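Local coordinates for uncharacterized lipoprotein YjhA (Bacillus subtilis, PDB 3CFU) that is of unknown function but is a probable lipid-modified protein of the cell membrane, represented here by its folded DUF4352 domain without the N-terminal part, at residues 15-20 / 120-125; 47-52 / 70-75; 53-56 / 62-65. All coordinates share one frame; numbering follows the deposited sequence.

All three contacts join strands of different sheets through apolar side chains, with no hydrogen bond from one segment to the other. Contacts 1 and 2 lie deep, with centres about 6 Å and 8 Å from the centre of the chain, and use two neighbouring strands of each facing sheet: 13-23 beside 47-57, and 121-124 beside 70-73. Contact 3 lies farther out, about 11 Å from that centre, where the later part of strand 47-57 meets the short strand 63-66. Their chemistry follows place: contact 1 is built on stacked aromatic rings, contact 2 on aliphatic methyls, and contact 3 on a long methionine chain (modelled as selenomethionine) beside a partly exposed tyrosine.

Contact 1: 15-20 / 120-125; sequences FTVNKV and YTLVYN
Phe15 and Tyr124 lay their rings one over the other in an offset stack, with centroids 4.1 Å apart and planes only 14° from parallel. This is the tight part of the contact. Phe15 CG lies 3.6 Å from Tyr124 CD2, and the side chains run in opposing directions, so each passes alongside the other, which brings Tyr124 CB over the Phe15 face as a CH-pi partner. Phe15 carries CG trans to its backbone nitrogen (chi1 176°), a setting that sends the ring out between the strands. Tyrosine suits the facing position because its ring stacks in the core while its OH shares a hydrogen bond with Thr13 OG1. Beside the stack the contact thins to methyls: Leu122 CD2 meets the edge of the Phe15 ring and touches Val17 CG2 at 3.8 Å. Farther along the first strand, Lys19 is exposed and belongs to the solvent side. With an alanine at Phe15, the Tyr124 ring would probably lose its stacking partner and a gap would open beside Leu122. Strands 15-20 and 121-124 run at 150° with axes 9.7 Å apart, the face-to-face arrangement of two sheets in a beta sandwich.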
ATOM      1  N   PHE A  15      -8.455   6.911   2.818  1.00 32.48           N
ATOM      2  CA  PHE A  15      -7.423   5.902   2.941  1.00 31.54           C
ATOM      3  C   PHE A  15      -6.861   5.767   4.341  1.00 30.26           C
ATOM      4  O   PHE A  15      -6.705   6.757   5.058  1.00 29.60           O
ATOM      5  CB  PHE A  15      -6.277   6.252   1.991  1.00 29.53           C
ATOM      6  CG  PHE A  15      -5.104   5.340   2.100  1.00 29.68           C
ATOM      7  CD1 PHE A  15      -5.125   4.097   1.492  1.00 25.94           C
ATOM      8  CD2 PHE A  15      -3.990   5.709   2.841  1.00 28.51           C
ATOM      9  CE1 PHE A  15      -4.063   3.235   1.614  1.00 26.77           C
ATOM     10  CE2 PHE A  15      -2.919   4.855   2.969  1.00 26.50           C
ATOM     11  CZ  PHE A  15      -2.956   3.607   2.355  1.00 29.78           C
ATOM     12  N   THR A  16      -6.514   4.549   4.726  1.00 32.89           N
ATOM     13  CA  THR A  16      -5.964   4.367   6.050  1.00 37.98           C
ATOM     14  C   THR A  16      -4.988   3.210   6.164  1.00 37.11           C
ATOM     15  O   THR A  16      -5.149   2.176   5.514  1.00 39.53           O
ATOM     16  CB  THR A  16      -7.108   4.181   7.109  1.00 37.80           C
ATOM     17  OG1 THR A  16      -6.562   3.674   8.335  1.00 47.06           O
ATOM     18  CG2 THR A  16      -8.153   3.234   6.607  1.00 33.93           C
ATOM     19  N   VAL A  17      -3.948   3.420   6.965  1.00 41.99           N
ATOM     20  CA  VAL A  17      -2.974   2.375   7.232  1.00 42.87           C
ATOM     21  C   VAL A  17      -3.439   1.849   8.593  1.00 46.26           C
ATOM     22  O   VAL A  17      -3.393   2.568   9.594  1.00 45.59           O
ATOM     23  CB  VAL A  17      -1.531   2.921   7.351  1.00 41.50           C
ATOM     24  CG1 VAL A  17      -0.575   1.765   7.615  1.00 40.53           C
ATOM     25  CG2 VAL A  17      -1.129   3.649   6.076  1.00 41.53           C
ATOM     26  N   ASN A  18      -3.908   0.604   8.623  1.00 49.28           N
ATOM     27  CA  ASN A  18      -4.414  -0.002   9.856  1.00 51.17           C
ATOM     28  C   ASN A  18      -3.320  -0.366  10.851  1.00 53.84           C
ATOM     29  O   ASN A  18      -3.141   0.324  11.855  1.00 54.22           O
ATOM     30  CB  ASN A  18      -5.247  -1.234   9.511  1.00 50.36           C
ATOM     31  CG  ASN A  18      -6.452  -0.895   8.652  1.00 52.77           C
ATOM     32  OD1 ASN A  18      -6.912  -1.712   7.849  1.00 56.10           O
ATOM     33  ND2 ASN A  18      -6.975   0.312   8.824  1.00 49.28           N
ATOM     34  N   LYS A  19      -2.593  -1.446  10.585  1.00 56.65           N
ATOM     35  CA  LYS A  19      -1.518  -1.863  11.477  1.00 57.06           C
ATOM     36  C   LYS A  19      -0.274  -2.275  10.718  1.00 57.12           C
ATOM     37  O   LYS A  19      -0.295  -2.433   9.494  1.00 55.15           O
ATOM     38  CB  LYS A  19      -1.930  -3.072  12.329  1.00 58.88           C
ATOM     39  CG  LYS A  19      -3.416  -3.301  12.462  1.00 64.29           C
ATOM     40  CD  LYS A  19      -3.870  -4.482  11.622  1.00 67.99           C
ATOM     41  CE  LYS A  19      -3.390  -5.805  12.202  1.00 62.34           C
ATOM     42  NZ  LYS A  19      -3.774  -6.933  11.314  1.00 67.87           N
ATOM     43  N   VAL A  20       0.815  -2.439  11.466  1.00 56.68           N
ATOM     44  CA  VAL A  20       2.056  -2.917  10.892  1.00 55.70           C
ATOM     45  C   VAL A  20       2.548  -4.089  11.738  1.00 58.27           C
ATOM     46  O   VAL A  20       3.063  -3.907  12.843  1.00 59.41           O
ATOM     47  CB  VAL A  20       3.183  -1.864  10.853  1.00 53.71           C
ATOM     48  CG1 VAL A  20       4.433  -2.496  10.234  1.00 50.96           C
ATOM     49  CG2 VAL A  20       2.761  -0.662  10.036  1.00 54.80           C
ATOM     50  N   TYR A 120      10.604   4.403   8.154  1.00 58.42           N
ATOM     51  CA  TYR A 120       9.840   4.202   6.929  1.00 56.92           C
ATOM     52  C   TYR A 120       8.498   4.915   6.779  1.00 54.52           C
ATOM     53  O   TYR A 120       7.700   5.014   7.715  1.00 52.31           O
ATOM     54  CB  TYR A 120       9.652   2.697   6.720  1.00 55.52           C
ATOM     55  CG  TYR A 120      10.948   1.981   6.427  1.00 57.07           C
ATOM     56  CD1 TYR A 120      11.314   1.675   5.116  1.00 63.05           C
ATOM     57  CD2 TYR A 120      11.828   1.636   7.456  1.00 60.74           C
ATOM     58  CE1 TYR A 120      12.524   1.041   4.833  1.00 65.54           C
ATOM     59  CE2 TYR A 120      13.044   1.004   7.183  1.00 62.94           C
ATOM     60  CZ  TYR A 120      13.381   0.708   5.871  1.00 65.47           C
ATOM     61  OH  TYR A 120      14.566   0.063   5.597  1.00 74.27           O
ATOM     62  N   THR A 121       8.259   5.391   5.566  1.00 50.44           N
ATOM     63  CA  THR A 121       7.039   6.094   5.239  1.00 47.77           C
ATOM     64  C   THR A 121       6.322   5.375   4.107  1.00 45.94           C
ATOM     65  O   THR A 121       6.927   5.034   3.092  1.00 41.31           O
ATOM     66  CB  THR A 121       7.353   7.528   4.782  1.00 48.90           C
ATOM     67  OG1 THR A 121       8.247   8.136   5.720  1.00 54.77           O
ATOM     68  CG2 THR A 121       6.073   8.357   4.692  1.00 44.35           C
ATOM     69  N   LEU A 122       5.032   5.119   4.289  1.00 45.17           N
ATOM     70  CA  LEU A 122       4.273   4.480   3.231  1.00 43.06           C
ATOM     71  C   LEU A 122       3.760   5.644   2.398  1.00 40.91           C
ATOM     72  O   LEU A 122       3.391   6.694   2.939  1.00 37.67           O
ATOM     73  CB  LEU A 122       3.101   3.662   3.779  1.00 44.24           C
ATOM     74  CG  LEU A 122       2.329   2.960   2.650  1.00 45.53           C
ATOM     75  CD1 LEU A 122       3.197   1.864   2.052  1.00 42.74           C
ATOM     76  CD2 LEU A 122       1.024   2.390   3.165  1.00 42.65           C
ATOM     77  N   VAL A 123       3.779   5.463   1.080  1.00 38.90           N
ATOM     78  CA  VAL A 123       3.327   6.487   0.153  1.00 35.97           C
ATOM     79  C   VAL A 123       2.102   5.964  -0.574  1.00 35.94           C
ATOM     80  O   VAL A 123       2.054   4.797  -0.984  1.00 33.23           O
ATOM     81  CB  VAL A 123       4.403   6.817  -0.904  1.00 39.02           C
ATOM     82  CG1 VAL A 123       3.839   7.812  -1.911  1.00 35.39           C
ATOM     83  CG2 VAL A 123       5.679   7.369  -0.224  1.00 38.52           C
ATOM     84  N   TYR A 124       1.111   6.829  -0.737  1.00 34.55           N
ATOM     85  CA  TYR A 124      -0.104   6.442  -1.416  1.00 33.46           C
ATOM     86  C   TYR A 124      -0.482   7.522  -2.409  1.00 31.59           C
ATOM     87  O   TYR A 124      -0.647   8.678  -2.022  1.00 31.89           O
ATOM     88  CB  TYR A 124      -1.239   6.248  -0.396  1.00 31.62           C
ATOM     89  CG  TYR A 124      -2.603   6.066  -1.016  1.00 28.86           C
ATOM     90  CD1 TYR A 124      -2.845   5.026  -1.905  1.00 16.43           C
ATOM     91  CD2 TYR A 124      -3.649   6.940  -0.726  1.00 32.30           C
ATOM     92  CE1 TYR A 124      -4.092   4.856  -2.499  1.00 21.19           C
ATOM     93  CE2 TYR A 124      -4.908   6.774  -1.309  1.00 31.83           C
ATOM     94  CZ  TYR A 124      -5.117   5.725  -2.199  1.00 28.54           C
ATOM     95  OH  TYR A 124      -6.338   5.529  -2.795  1.00 23.92           O
ATOM     96  N   ASN A 125      -0.587   7.157  -3.686  1.00 28.90           N
ATOM     97  CA  ASN A 125      -0.996   8.101  -4.719  1.00 30.81           C
ATOM     98  C   ASN A 125      -2.301   7.541  -5.297  1.00 28.43           C
ATOM     99  O   ASN A 125      -2.299   6.535  -6.019  1.00 31.82           O
ATOM    100  CB  ASN A 125       0.066   8.235  -5.821  1.00 27.49           C
ATOM    101  CG  ASN A 125      -0.237   9.383  -6.785  1.00 30.99           C
ATOM    102  OD1 ASN A 125      -1.333   9.462  -7.361  1.00 28.62           O
ATOM    103  ND2 ASN A 125       0.727  10.281  -6.957  1.00 38.79           N
TER

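Contact 2: 47-52 / 70-75; sequences ERLIIE and FDLRDK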
ATOM      1  N   GLU A  47      13.824  -8.464   8.594  1.00 51.31           N
ATOM      2  CA  GLU A  47      12.455  -8.373   9.096  1.00 53.64           C
ATOM      3  C   GLU A  47      11.496  -7.934   7.990  1.00 54.98           C
ATOM      4  O   GLU A  47      11.828  -7.081   7.159  1.00 53.71           O
ATOM      5  CB  GLU A  47      12.401  -7.395  10.263  1.00 51.97           C
ATOM      6  N   ARG A  48      10.307  -8.520   7.989  1.00 54.96           N
ATOM      7  CA  ARG A  48       9.316  -8.206   6.985  1.00 55.64           C
ATOM      8  C   ARG A  48       8.123  -7.443   7.538  1.00 56.73           C
ATOM      9  O   ARG A  48       7.467  -7.893   8.480  1.00 57.39           O
ATOM     10  CB  ARG A  48       8.807  -9.510   6.328  1.00 54.88           C
ATOM     11  CG  ARG A  48       7.941  -9.298   5.093  1.00 55.92           C
ATOM     12  CD  ARG A  48       7.829 -10.576   4.272  1.00 61.32           C
ATOM     13  NE  ARG A  48       7.189 -11.656   5.016  1.00 60.84           N
ATOM     14  CZ  ARG A  48       5.890 -11.708   5.288  1.00 64.78           C
ATOM     15  NH1 ARG A  48       5.081 -10.741   4.875  1.00 71.27           N
ATOM     16  NH2 ARG A  48       5.394 -12.728   5.976  1.00 66.59           N
ATOM     17  N   LEU A  49       7.871  -6.269   6.972  1.00 54.88           N
ATOM     18  CA  LEU A  49       6.721  -5.473   7.371  1.00 52.48           C
ATOM     19  C   LEU A  49       5.461  -6.026   6.679  1.00 50.60           C
ATOM     20  O   LEU A  49       5.508  -6.482   5.533  1.00 50.12           O
ATOM     21  CB  LEU A  49       6.908  -4.009   6.942  1.00 52.27           C
ATOM     22  CG  LEU A  49       7.893  -3.195   7.789  1.00 53.53           C
ATOM     23  CD1 LEU A  49       9.133  -4.017   8.084  1.00 58.54           C
ATOM     24  CD2 LEU A  49       8.259  -1.905   7.073  1.00 53.04           C
ATOM     25  N   ILE A  50       4.347  -6.008   7.404  1.00 48.80           N
ATOM     26  CA  ILE A  50       3.068  -6.446   6.861  1.00 48.46           C
ATOM     27  C   ILE A  50       2.098  -5.317   7.141  1.00 48.32           C
ATOM     28  O   ILE A  50       1.426  -5.311   8.169  1.00 49.84           O
ATOM     29  CB  ILE A  50       2.509  -7.711   7.529  1.00 50.71           C
ATOM     30  CG1 ILE A  50       3.464  -8.886   7.323  1.00 50.21           C
ATOM     31  CG2 ILE A  50       1.136  -8.030   6.946  1.00 48.39           C
ATOM     32  CD1 ILE A  50       4.738  -8.772   8.125  1.00 61.71           C
ATOM     33  N   ILE A  51       2.034  -4.354   6.226  1.00 48.72           N
ATOM     34  CA  ILE A  51       1.148  -3.214   6.384  1.00 47.07           C
ATOM     35  C   ILE A  51      -0.238  -3.526   5.847  1.00 46.58           C
ATOM     36  O   ILE A  51      -0.389  -3.960   4.704  1.00 47.29           O
ATOM     37  CB  ILE A  51       1.704  -1.974   5.645  1.00 46.42           C
ATOM     38  CG1 ILE A  51       3.086  -1.617   6.205  1.00 44.78           C
ATOM     39  CG2 ILE A  51       0.761  -0.797   5.815  1.00 45.46           C
ATOM     40  CD1 ILE A  51       3.877  -0.657   5.352  1.00 45.13           C
ATOM     41  N   GLU A  52      -1.244  -3.335   6.696  1.00 46.26           N
ATOM     42  CA  GLU A  52      -2.626  -3.555   6.299  1.00 45.37           C
ATOM     43  C   GLU A  52      -3.196  -2.167   6.063  1.00 45.02           C
ATOM     44  O   GLU A  52      -3.044  -1.277   6.907  1.00 45.62           O
ATOM     45  CB  GLU A  52      -3.425  -4.264   7.399  1.00 43.61           C
ATOM     46  CG  GLU A  52      -4.858  -4.545   6.993  1.00 48.88           C
ATOM     47  CD  GLU A  52      -5.682  -5.153   8.107  1.00 64.19           C
ATOM     48  OE1 GLU A  52      -5.980  -4.442   9.090  1.00 67.11           O
ATOM     49  OE2 GLU A  52      -6.030  -6.350   7.999  1.00 71.97           O
ATOM     50  N   PHE A  70       1.245   2.064  -4.588  1.00 31.98           N
ATOM     51  CA  PHE A  70       1.925   2.076  -3.307  1.00 34.78           C
ATOM     52  C   PHE A  70       3.440   2.016  -3.368  1.00 34.25           C
ATOM     53  O   PHE A  70       4.017   1.461  -4.301  1.00 37.34           O
ATOM     54  CB  PHE A  70       1.415   0.914  -2.459  1.00 31.08           C
ATOM     55  CG  PHE A  70      -0.039   1.007  -2.146  1.00 32.47           C
ATOM     56  CD1 PHE A  70      -0.981   0.369  -2.943  1.00 29.52           C
ATOM     57  CD2 PHE A  70      -0.471   1.787  -1.085  1.00 27.58           C
ATOM     58  CE1 PHE A  70      -2.338   0.505  -2.692  1.00 36.64           C
ATOM     59  CE2 PHE A  70      -1.830   1.933  -0.821  1.00 35.44           C
ATOM     60  CZ  PHE A  70      -2.768   1.292  -1.625  1.00 37.48           C
ATOM     61  N   ASP A  71       4.082   2.578  -2.355  1.00 36.09           N
ATOM     62  CA  ASP A  71       5.531   2.588  -2.305  1.00 41.09           C
ATOM     63  C   ASP A  71       6.022   2.889  -0.896  1.00 42.47           C
ATOM     64  O   ASP A  71       5.404   3.664  -0.165  1.00 43.39           O
ATOM     65  CB  ASP A  71       6.069   3.624  -3.294  1.00 40.16           C
ATOM     66  CG  ASP A  71       7.575   3.600  -3.401  1.00 44.46           C
ATOM     67  OD1 ASP A  71       8.163   2.518  -3.197  1.00 53.90           O
ATOM     68  OD2 ASP A  71       8.174   4.653  -3.709  1.00 43.17           O
ATOM     69  N   LEU A  72       7.123   2.247  -0.520  1.00 45.17           N
ATOM     70  CA  LEU A  72       7.730   2.434   0.794  1.00 44.97           C
ATOM     71  C   LEU A  72       9.080   3.113   0.590  1.00 47.64           C
ATOM     72  O   LEU A  72       9.898   2.663  -0.215  1.00 48.05           O
ATOM     73  CB  LEU A  72       7.934   1.085   1.487  1.00 43.66           C
ATOM     74  CG  LEU A  72       8.119   1.095   3.007  1.00 48.31           C
ATOM     75  CD1 LEU A  72       6.782   1.415   3.683  1.00 45.01           C
ATOM     76  CD2 LEU A  72       8.634  -0.267   3.463  1.00 43.92           C
ATOM     77  N   ARG A  73       9.311   4.200   1.315  1.00 50.01           N
ATOM     78  CA  ARG A  73      10.561   4.931   1.191  1.00 54.27           C
ATOM     79  C   ARG A  73      11.389   4.923   2.488  1.00 56.22           C
ATOM     80  O   ARG A  73      10.847   4.744   3.583  1.00 54.44           O
ATOM     81  CB  ARG A  73      10.256   6.371   0.740  1.00 53.15           C
ATOM     82  CG  ARG A  73       9.660   6.440  -0.667  1.00 54.02           C
ATOM     83  CD  ARG A  73       9.186   7.835  -1.064  1.00 56.10           C
ATOM     84  NE  ARG A  73       8.462   7.795  -2.333  1.00 59.42           N
ATOM     85  CZ  ARG A  73       7.607   8.729  -2.747  1.00 62.02           C
ATOM     86  NH1 ARG A  73       7.368   9.790  -1.987  1.00 62.00           N
ATOM     87  NH2 ARG A  73       6.972   8.591  -3.909  1.00 50.16           N
ATOM     88  N   ASP A  74      12.703   5.101   2.343  1.00 61.38           N
ATOM     89  CA  ASP A  74      13.659   5.136   3.464  1.00 63.04           C
ATOM     90  C   ASP A  74      13.750   6.541   4.039  1.00 64.81           C
ATOM     91  O   ASP A  74      13.005   7.440   3.649  1.00 64.59           O
ATOM     92  CB  ASP A  74      15.083   4.799   2.993  1.00 63.74           C
ATOM     93  CG  ASP A  74      15.261   3.354   2.605  1.00 66.30           C
ATOM     94  OD1 ASP A  74      14.553   2.502   3.183  1.00 71.21           O
ATOM     95  OD2 ASP A  74      16.125   3.069   1.746  1.00 65.58           O
ATOM     96  N   LYS A  75      14.692   6.718   4.965  1.00 68.79           N
ATOM     97  CA  LYS A  75      14.946   8.030   5.539  1.00 71.00           C
ATOM     98  C   LYS A  75      15.629   8.758   4.374  1.00 72.48           C
ATOM     99  O   LYS A  75      15.523   9.977   4.247  1.00 74.59           O
ATOM    100  CB  LYS A  75      15.891   7.935   6.744  1.00 72.55           C
ATOM    101  CG  LYS A  75      16.076   9.239   7.529  1.00 71.19           C
ATOM    102  CD  LYS A  75      17.038  10.204   6.849  1.00 76.91           C
ATOM    103  CE  LYS A  75      17.512  11.283   7.819  1.00 78.51           C
ATOM    104  NZ  LYS A  75      18.564  12.154   7.223  1.00 77.58           N
TER
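Leu72 reaches across the inside of a beta sandwich to Leu49 and Ile51, joining strand 70-73 of one sheet to strand 47-57 of the other. The apolar contacts are made by methyl groups alone. Leu49 and Ile51 stand two residues apart, so both point from the same side of their strand toward Leu72, and the forked end of the leucine serves each with one branch. CD1 of Ile51 can reach that far because it is anti to CA about the CB-CG1 bond (chi2 165°). Branched aliphatic residues suit this buried place, as they fill it without bringing in polar atoms that would need partners. The apolar layer continues through Leu122 and Tyr110, which Leu72 also touches, and through Val17, on which Ile51 packs.

Polar interactions belong to the alternate positions. Asp71 and Arg73 flank Leu72 on the other side of strand 70-73 and form a salt bridge along it, with a weak hydrogen bond from Arg73 NE to Asp71 OD2 at 3.4 Å; Ser79 OG also bonds to that oxygen. On the first strand, Arg48 makes a salt bridge with Glu88 and Glu52 one with Arg91, so these charges lie on the strand's other face and are paired there. Within the layer, Leu72 CD1 lies 3.9 Å from Ile51 CD1, and Leu72 CD2 lies 4.0 Å from Leu49 CD2.

Contact 3: 53-56 / 62-65; sequences VTME and SISY
Thr54 OG1 is hydrogen-bonded to the hydroxyl of Thr105 and lies close to the side-chain amide of Asn18, whereas its neighbour Met55 extends from strand 53-56 to meet Tyr65 and Ile63. The alternation of the strand thus separates a polar row from an apolar one. Met55 is a selenomethionine, and its unbranched chain spans the distance to the second strand. A bend at chi3 (65°) turns the terminal methyl aside, and both SE and CE end up 3.8 Å from Tyr65 CB. CE also approaches Ile63 CG2 at 4.3 Å, a looser touch. The selenium stands obliquely to the tyrosine ring, 5.5 Å from its centroid and 50° off the normal, in a Met-aromatic contact.

Tyr65 points its CB toward Met55, but with CG set between the backbone nitrogen and the carbonyl carbon (chi1 68°) the ring leads away, packing also on Val104. A tyrosine fits this partly exposed place, offering an apolar base and a polar end. Met55 meanwhile packs on Tyr124 as well, linking this contact to the core. Strand 63-66 pairs with 95-98, and the contact sets this two-stranded sheet against the four-stranded one of the beta-sandwich domain.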
ATOM      1  N   VAL A  53      -3.835  -1.984   4.911  1.00 44.70           N
ATOM      2  CA  VAL A  53      -4.424  -0.696   4.551  1.00 41.35           C
ATOM      3  C   VAL A  53      -5.870  -0.877   4.080  1.00 42.80           C
ATOM      4  O   VAL A  53      -6.296  -1.987   3.749  1.00 38.40           O
ATOM      5  CB  VAL A  53      -3.595   0.012   3.419  1.00 42.38           C
ATOM      6  CG1 VAL A  53      -2.147   0.192   3.856  1.00 39.01           C
ATOM      7  CG2 VAL A  53      -3.638  -0.798   2.137  1.00 41.19           C
ATOM      8  N   THR A  54      -6.621   0.221   4.060  1.00 42.88           N
ATOM      9  CA  THR A  54      -8.009   0.197   3.629  1.00 42.77           C
ATOM     10  C   THR A  54      -8.274   1.359   2.690  1.00 39.88           C
ATOM     11  O   THR A  54      -7.826   2.475   2.936  1.00 37.29           O
ATOM     12  CB  THR A  54      -8.988   0.332   4.823  1.00 45.03           C
ATOM     13  OG1 THR A  54      -8.942  -0.859   5.617  1.00 52.36           O
ATOM     14  CG2 THR A  54     -10.425   0.554   4.326  1.00 40.29           C
HETATM   15  N   MSE A  55      -9.001   1.075   1.614  1.00 39.07           N
HETATM   16  CA  MSE A  55      -9.382   2.074   0.626  1.00 38.73           C
HETATM   17  C   MSE A  55     -10.900   2.151   0.566  1.00 37.12           C
HETATM   18  O   MSE A  55     -11.579   1.133   0.419  1.00 36.26           O
HETATM   19  CB  MSE A  55      -8.872   1.709  -0.775  1.00 37.35           C
HETATM   20  CG  MSE A  55      -7.396   1.949  -0.988  1.00 45.15           C
HETATM   21 SE   MSE A  55      -6.744   1.425  -2.741  1.00 57.00          SE
HETATM   22  CE  MSE A  55      -7.702   2.679  -3.858  1.00 26.63           C
ATOM     23  N   GLU A  56     -11.433   3.360   0.679  1.00 36.02           N
ATOM     24  CA  GLU A  56     -12.868   3.545   0.601  1.00 35.22           C
ATOM     25  C   GLU A  56     -13.203   4.476  -0.548  1.00 36.12           C
ATOM     26  O   GLU A  56     -12.768   5.636  -0.578  1.00 38.58           O
ATOM     27  CB  GLU A  56     -13.414   4.131   1.904  1.00 35.98           C
ATOM     28  CG  GLU A  56     -14.873   4.576   1.838  1.00 34.80           C
ATOM     29  CD  GLU A  56     -15.365   5.114   3.182  1.00 51.27           C
ATOM     30  OE1 GLU A  56     -14.637   4.934   4.186  1.00 55.03           O
ATOM     31  OE2 GLU A  56     -16.468   5.707   3.241  1.00 43.47           O
ATOM     32  N   SER A  62     -16.450   3.919 -10.516  1.00 33.25           N
ATOM     33  CA  SER A  62     -15.870   2.726  -9.929  1.00 29.00           C
ATOM     34  C   SER A  62     -14.359   2.942  -9.947  1.00 29.92           C
ATOM     35  O   SER A  62     -13.842   3.710 -10.759  1.00 29.09           O
ATOM     36  CB  SER A  62     -16.226   1.490 -10.752  1.00 30.71           C
ATOM     37  OG  SER A  62     -15.754   0.315 -10.115  1.00 31.65           O
ATOM     38  N   ILE A  63     -13.665   2.267  -9.041  1.00 30.10           N
ATOM     39  CA  ILE A  63     -12.225   2.377  -8.938  1.00 29.68           C
ATOM     40  C   ILE A  63     -11.583   1.006  -9.127  1.00 32.08           C
ATOM     41  O   ILE A  63     -12.012   0.020  -8.519  1.00 31.11           O
ATOM     42  CB  ILE A  63     -11.795   2.935  -7.543  1.00 31.50           C
ATOM     43  CG1 ILE A  63     -12.095   4.442  -7.457  1.00 29.04           C
ATOM     44  CG2 ILE A  63     -10.291   2.639  -7.291  1.00 27.36           C
ATOM     45  CD1 ILE A  63     -11.773   5.078  -6.076  1.00 16.71           C
ATOM     46  N   SER A  64     -10.575   0.956  -9.995  1.00 32.28           N
ATOM     47  CA  SER A  64      -9.811  -0.261 -10.252  1.00 33.77           C
ATOM     48  C   SER A  64      -8.506  -0.028  -9.498  1.00 33.98           C
ATOM     49  O   SER A  64      -7.551   0.540 -10.050  1.00 37.71           O
ATOM     50  CB  SER A  64      -9.525  -0.428 -11.746  1.00 30.27           C
ATOM     51  OG  SER A  64     -10.718  -0.634 -12.476  1.00 31.19           O
ATOM     52  N   TYR A  65      -8.485  -0.446  -8.236  1.00 32.46           N
ATOM     53  CA  TYR A  65      -7.321  -0.274  -7.369  1.00 31.87           C
ATOM     54  C   TYR A  65      -6.203  -1.210  -7.774  1.00 32.35           C
ATOM     55  O   TYR A  65      -6.457  -2.303  -8.273  1.00 28.95           O
ATOM     56  CB  TYR A  65      -7.710  -0.482  -5.896  1.00 30.56           C
ATOM     57  CG  TYR A  65      -8.102  -1.892  -5.511  1.00 30.68           C
ATOM     58  CD1 TYR A  65      -7.138  -2.809  -5.081  1.00 34.50           C
ATOM     59  CD2 TYR A  65      -9.435  -2.304  -5.551  1.00 30.75           C
ATOM     60  CE1 TYR A  65      -7.496  -4.099  -4.675  1.00 35.06           C
ATOM     61  CE2 TYR A  65      -9.808  -3.587  -5.154  1.00 26.90           C
ATOM     62  CZ  TYR A  65      -8.835  -4.487  -4.722  1.00 35.89           C
ATOM     63  OH  TYR A  65      -9.196  -5.762  -4.327  1.00 40.00           O
TER